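Local coordinates for protein fluoride-specific ion channel FluC (Bordetella pertussis, PDB 5NKQ) that forms a dual-topology, double-barrelled channel in the inner membrane that lets fluoride, but not chloride, leave the cell and so limits its toxicity, at residues L18-R23 against F75-T81; F85-T89 against Y104-S108. One frame throughout, in Å; residues are numbered along the deposited sequence.

Contact 1 (L18-R23 against F75-T81). With NA (sodium ion), chain I.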
loop_
_atom_site.group_PDB
_atom_site.type_symbol
_atom_site.label_atom_id
_atom_site.label_comp_id
_atom_site.label_asym_id
_atom_site.label_seq_id
_atom_site.Cartn_x
_atom_site.Cartn_y
_atom_site.Cartn_z
ATOM N N LEU A 18 0.328 -15.633 4.162
ATOM C CA LEU A 18 -1.101 -15.839 3.946
ATOM C C LEU A 18 -1.746 -14.614 3.310
ATOM O O LEU A 18 -2.615 -14.746 2.439
ATOM C CB LEU A 18 -1.787 -16.180 5.269
ATOM C CG LEU A 18 -1.309 -17.451 5.975
ATOM C CD1 LEU A 18 -1.987 -17.599 7.329
ATOM C CD2 LEU A 18 -1.562 -18.673 5.107
ATOM N N GLY A 19 -1.335 -13.417 3.730
ATOM C CA GLY A 19 -1.898 -12.207 3.152
ATOM C C GLY A 19 -1.523 -12.026 1.694
ATOM O O GLY A 19 -2.345 -11.590 0.884
ATOM N N ALA A 20 -0.279 -12.356 1.339
ATOM C CA ALA A 20 0.141 -12.254 -0.054
ATOM C C ALA A 20 -0.515 -13.323 -0.916
ATOM O O ALA A 20 -0.805 -13.076 -2.092
ATOM C CB ALA A 20 1.661 -12.350 -0.153
ATOM N N TRP A 21 -0.749 -14.513 -0.356
ATOM C CA TRP A 21 -1.473 -15.544 -1.091
ATOM C C TRP A 21 -2.901 -15.104 -1.388
ATOM O O TRP A 21 -3.421 -15.353 -2.481
ATOM C CB TRP A 21 -1.473 -16.854 -0.301
ATOM C CG TRP A 21 -0.163 -17.584 -0.323
ATOM C CD1 TRP A 21 0.929 -17.288 -1.084
ATOM C CD2 TRP A 21 0.187 -18.736 0.452
ATOM N NE1 TRP A 21 1.940 -18.185 -0.831
ATOM C CE2 TRP A 21 1.509 -19.084 0.109
ATOM C CE3 TRP A 21 -0.488 -19.507 1.404
ATOM C CZ2 TRP A 21 2.169 -20.171 0.683
ATOM C CZ3 TRP A 21 0.169 -20.586 1.974
ATOM C CH2 TRP A 21 1.483 -20.906 1.611
ATOM N N LEU A 22 -3.548 -14.445 -0.424
ATOM C CA LEU A 22 -4.919 -13.991 -0.629
ATOM C C LEU A 22 -4.986 -12.884 -1.673
ATOM O O LEU A 22 -5.870 -12.894 -2.539
ATOM C CB LEU A 22 -5.518 -13.520 0.696
ATOM C CG LEU A 22 -6.943 -12.968 0.629
ATOM C CD1 LEU A 22 -7.880 -13.985 -0.006
ATOM C CD2 LEU A 22 -7.429 -12.576 2.016
ATOM N N ARG A 23 -4.066 -11.919 -1.608
ATOM C CA ARG A 23 -4.034 -10.863 -2.616
ATOM C C ARG A 23 -3.758 -11.434 -4.001
ATOM O O ARG A 23 -4.349 -10.993 -4.994
ATOM C CB ARG A 23 -2.983 -9.816 -2.245
ATOM C CG ARG A 23 -2.600 -8.886 -3.385
ATOM C CD ARG A 23 -1.704 -7.757 -2.906
ATOM N NE ARG A 23 -0.625 -8.235 -2.047
ATOM C CZ ARG A 23 0.568 -8.620 -2.488
ATOM N NH1 ARG A 23 0.838 -8.586 -3.785
ATOM N NH2 ARG A 23 1.489 -9.041 -1.633
ATOM N N PHE A 75 -0.296 -10.290 8.174
ATOM C CA PHE A 75 -1.373 -10.628 7.248
ATOM C C PHE A 75 -1.846 -9.407 6.466
ATOM O O PHE A 75 -1.847 -9.407 5.229
ATOM C CB PHE A 75 -2.537 -11.267 8.007
ATOM C CG PHE A 75 -3.721 -11.584 7.140
ATOM C CD1 PHE A 75 -3.696 -12.673 6.284
ATOM C CD2 PHE A 75 -4.857 -10.794 7.179
ATOM C CE1 PHE A 75 -4.783 -12.968 5.481
ATOM C CE2 PHE A 75 -5.948 -11.084 6.380
ATOM C CZ PHE A 75 -5.910 -12.173 5.530
ATOM N N LEU A 76 -2.262 -8.355 7.172
ATOM C CA LEU A 76 -2.762 -7.169 6.486
ATOM C C LEU A 76 -1.656 -6.449 5.726
ATOM O O LEU A 76 -1.929 -5.790 4.715
ATOM C CB LEU A 76 -3.432 -6.232 7.489
ATOM C CG LEU A 76 -4.672 -6.839 8.144
ATOM C CD1 LEU A 76 -5.264 -5.891 9.171
ATOM C CD2 LEU A 76 -5.701 -7.210 7.087
ATOM N N GLY A 77 -0.409 -6.563 6.189
ATOM C CA GLY A 77 0.708 -6.008 5.450
ATOM C C GLY A 77 1.046 -6.776 4.191
ATOM O O GLY A 77 1.688 -6.223 3.292
ATOM N N GLY A 78 0.634 -8.037 4.106
ATOM C CA GLY A 78 0.831 -8.812 2.899
ATOM C C GLY A 78 -0.386 -8.774 2.000
ATOM O O GLY A 78 -0.281 -8.981 0.788
ATOM N N LEU A 79 -1.552 -8.500 2.591
ATOM C CA LEU A 79 -2.786 -8.441 1.813
ATOM C C LEU A 79 -2.868 -7.154 1.001
ATOM O O LEU A 79 -3.160 -7.185 -0.200
ATOM C CB LEU A 79 -3.994 -8.569 2.740
ATOM C CG LEU A 79 -5.357 -8.357 2.084
ATOM C CD1 LEU A 79 -5.592 -9.373 0.970
ATOM C CD2 LEU A 79 -6.459 -8.426 3.127
ATOM N N THR A 80 -2.625 -6.013 1.637
ATOM C CA THR A 80 -2.665 -4.744 0.928
ATOM C C THR A 80 -1.348 -4.505 0.197
ATOM O O THR A 80 -0.347 -5.186 0.423
ATOM C CB THR A 80 -2.954 -3.593 1.891
ATOM O OG1 THR A 80 -1.884 -3.476 2.837
ATOM C CG2 THR A 80 -4.256 -3.847 2.631
ATOM N N THR A 81 -1.356 -3.522 -0.700
ATOM C CA THR A 81 -0.163 -3.219 -1.476
ATOM C C THR A 81 -0.230 -1.781 -1.965
ATOM O O THR A 81 -1.273 -1.324 -2.439
ATOM C CB THR A 81 -0.008 -4.180 -2.664
ATOM O OG1 THR A 81 1.079 -3.748 -3.492
ATOM C CG2 THR A 81 -1.288 -4.236 -3.488
HETATM NA NA NA I . 1.709 -5.029 1.336
#
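Arg23 reaches Gly78 through a chain that runs straight at first, CG anti to the backbone N (chi1 164°), and then bends at chi3 (46°), which brings the edge of the guanidinium to the C-terminal end of helix 65-79. There it grips one acceptor side-on with two nitrogens: NE and NH2 of Arg23 each lie 3.0 Å from Gly78 O. The carbonyl oxygen lies in the guanidinium plane, and the double grip should fix the rotation of the group. A positive charge at this helix end would probably be favourable. Nearer the backbone, CD of Arg23 packs against CG2 of Thr81 at 3.6 Å, the two side chains crossing at about a right angle, while OG1 of Thr81 bonds to Thr84.

Next to this grip the two helices run in the same general direction, crossing at 31°, with axes only 6.7 Å from each other. At Gly19 and Gly78 backbone meets backbone directly, with no side chain between. CA-H...O contacts take over, with Gly19 CA 3.5 Å from Phe75 O and Leu79 CA 3.3 Å from Gly19 O. On the flank, Leu22 CD2 touches both Phe75 CZ, at 3.8 Å, and CD1 of Leu79.

Just past the tight crossing the helix breaks at Thr80. Gly77 O and Thr80 O bind the sodium ion at 2.3 and 2.2 Å respectively, and the same two carbonyls of the second subunit complete the coordination. A glycine-mediated helix crossing thus adjoins the break in the third transmembrane segment that holds the central structural sodium of the dual-topology Fluc dimer.

Contact 2 (F85-T89 against Y104-S108); sequences FSAET and YAGAS. With F (fluoride ion), chain J.
A fluoride site of the channel lies between helices 83-95 and 98-126, where Tyr104, Phe85 and Ser108 line the ion. Tyr104 OH donates a hydrogen bond to Glu88 OE2 at 2.6 Å, meeting the carboxylate on its syn side but 33° out of its plane. The other oxygen, OE1 of Glu88, bonds to Thr39 and to a polar side chain of the chain of another protein, so both oxygens are engaged and the carboxylate is probably held in one orientation. The ion sits 3.0 Å from the same OH of Tyr104, and OG of Ser108 comes within 2.8 Å of it; Asn43 ND2 is hydrogen-bonded to the ion.

These two helices belong to the four-transmembrane-segment Fluc subunit and run roughly antiparallel. Their axes stay 11.0 Å from each other, a gap bridged by the large side chains. Phe85 crosses it with CG anti to the backbone N (chi1 159°), sending its ring past that of Tyr104 in the opposite direction. The ring planes are inclined at 38°, and the nearest atoms are Phe85 CD1 and Tyr104 CE2, 3.4 Å apart. At its far end Phe85 turns its edge to Ala105, CZ lying 3.7 Å from Ala105 CA, while CE1 packs against CB of Ser108.

Thr89 OG1 bonds back to Phe85 O at 2.9 Å, from the opposite face of the carbonyl plane to Thr89 N. This same hydroxyl oxygen lies above one face of the Phe85 ring, toward its rim, and meets the edge of Tyr104 at CD2.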
loop_
_atom_site.group_PDB
_atom_site.type_symbol
_atom_site.label_atom_id
_atom_site.label_comp_id
_atom_site.label_asym_id
_atom_site.label_seq_id
_atom_site.Cartn_x
_atom_site.Cartn_y
_atom_site.Cartn_z
ATOM N N PHE A 85 -0.448 -0.918 -6.556
ATOM C CA PHE A 85 -1.326 0.209 -6.849
ATOM C C PHE A 85 -0.587 1.298 -7.616
ATOM O O PHE A 85 -1.141 1.907 -8.538
ATOM C CB PHE A 85 -1.912 0.767 -5.550
ATOM C CG PHE A 85 -2.399 2.185 -5.663
ATOM C CD1 PHE A 85 -3.632 2.464 -6.228
ATOM C CD2 PHE A 85 -1.628 3.237 -5.196
ATOM C CE1 PHE A 85 -4.082 3.766 -6.333
ATOM C CE2 PHE A 85 -2.073 4.541 -5.299
ATOM C CZ PHE A 85 -3.303 4.805 -5.867
ATOM N N SER A 86 0.674 1.550 -7.254
ATOM C CA SER A 86 1.439 2.602 -7.913
ATOM C C SER A 86 1.744 2.244 -9.363
ATOM O O SER A 86 1.631 3.094 -10.253
ATOM C CB SER A 86 2.731 2.869 -7.140
ATOM O OG SER A 86 3.434 3.975 -7.680
ATOM N N ALA A 87 2.130 0.992 -9.621
ATOM C CA ALA A 87 2.456 0.586 -10.984
ATOM C C ALA A 87 1.215 0.558 -11.867
ATOM O O ALA A 87 1.278 0.930 -13.045
ATOM C CB ALA A 87 3.142 -0.780 -10.977
ATOM N N GLU A 88 0.080 0.117 -11.319
ATOM C CA GLU A 88 -1.163 0.131 -12.084
ATOM C C GLU A 88 -1.575 1.555 -12.432
ATOM O O GLU A 88 -1.987 1.832 -13.566
ATOM C CB GLU A 88 -2.271 -0.573 -11.300
ATOM C CG GLU A 88 -2.048 -2.065 -11.105
ATOM C CD GLU A 88 -2.921 -2.648 -10.007
ATOM O OE1 GLU A 88 -3.232 -3.855 -10.070
ATOM O OE2 GLU A 88 -3.296 -1.898 -9.080
ATOM N N THR A 89 -1.467 2.475 -11.469
ATOM C CA THR A 89 -1.831 3.864 -11.725
ATOM C C THR A 89 -0.891 4.506 -12.739
ATOM O O THR A 89 -1.337 5.232 -13.635
ATOM C CB THR A 89 -1.831 4.653 -10.413
ATOM O OG1 THR A 89 -2.768 4.063 -9.503
ATOM C CG2 THR A 89 -2.216 6.104 -10.656
ATOM N N TYR A 104 -9.032 5.807 -9.997
ATOM C CA TYR A 104 -8.472 4.643 -9.319
ATOM C C TYR A 104 -7.699 5.051 -8.071
ATOM O O TYR A 104 -7.771 4.371 -7.041
ATOM C CB TYR A 104 -7.576 3.854 -10.274
ATOM C CG TYR A 104 -7.003 2.596 -9.662
ATOM C CD1 TYR A 104 -7.835 1.584 -9.202
ATOM C CD2 TYR A 104 -5.631 2.417 -9.552
ATOM C CE1 TYR A 104 -7.318 0.432 -8.643
ATOM C CE2 TYR A 104 -5.104 1.266 -8.996
ATOM C CZ TYR A 104 -5.951 0.278 -8.542
ATOM O OH TYR A 104 -5.431 -0.870 -7.986
ATOM N N ALA A 105 -6.954 6.155 -8.144
ATOM C CA ALA A 105 -6.275 6.660 -6.957
ATOM C C ALA A 105 -7.276 7.168 -5.928
ATOM O O ALA A 105 -7.103 6.950 -4.724
ATOM C CB ALA A 105 -5.289 7.763 -7.343
ATOM N N GLY A 106 -8.333 7.841 -6.386
ATOM C CA GLY A 106 -9.345 8.326 -5.463
ATOM C C GLY A 106 -10.126 7.203 -4.808
ATOM O O GLY A 106 -10.404 7.249 -3.606
ATOM N N ALA A 107 -10.494 6.182 -5.585
ATOM C CA ALA A 107 -11.208 5.046 -5.013
ATOM C C ALA A 107 -10.323 4.244 -4.069
ATOM O O ALA A 107 -10.820 3.669 -3.094
ATOM C CB ALA A 107 -11.751 4.147 -6.123
ATOM N N SER A 108 -9.017 4.193 -4.336
ATOM C CA SER A 108 -8.111 3.476 -3.445
ATOM C C SER A 108 -7.828 4.273 -2.176
ATOM O O SER A 108 -7.808 3.705 -1.079
ATOM C CB SER A 108 -6.805 3.151 -4.171
ATOM O OG SER A 108 -7.035 2.296 -5.278
HETATM F F F J . -5.819 -0.173 -5.133
#

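How the contacts relate
From the N terminus, helix 6-30 carries residues 18-23 and is met 52 residues later by the end of helix 65-79, so contact 1 closes a long loop that contains the whole of helix 37-59. The helix ends at residue 79, and after a short non-helical link helix 83-95 begins, bringing in contact 2. That contact closes a much shorter loop, a helical hairpin of the end of helix 83-95, the turn and the start of helix 98-126. The two are in series, neither nested nor crossed, with centres about 17 Å apart. Contact 1 ties the first transmembrane helix to the third segment beside the central sodium; contact 2 ties that segment's second half to the last helix at a fluoride site. Both also touch the second subunit.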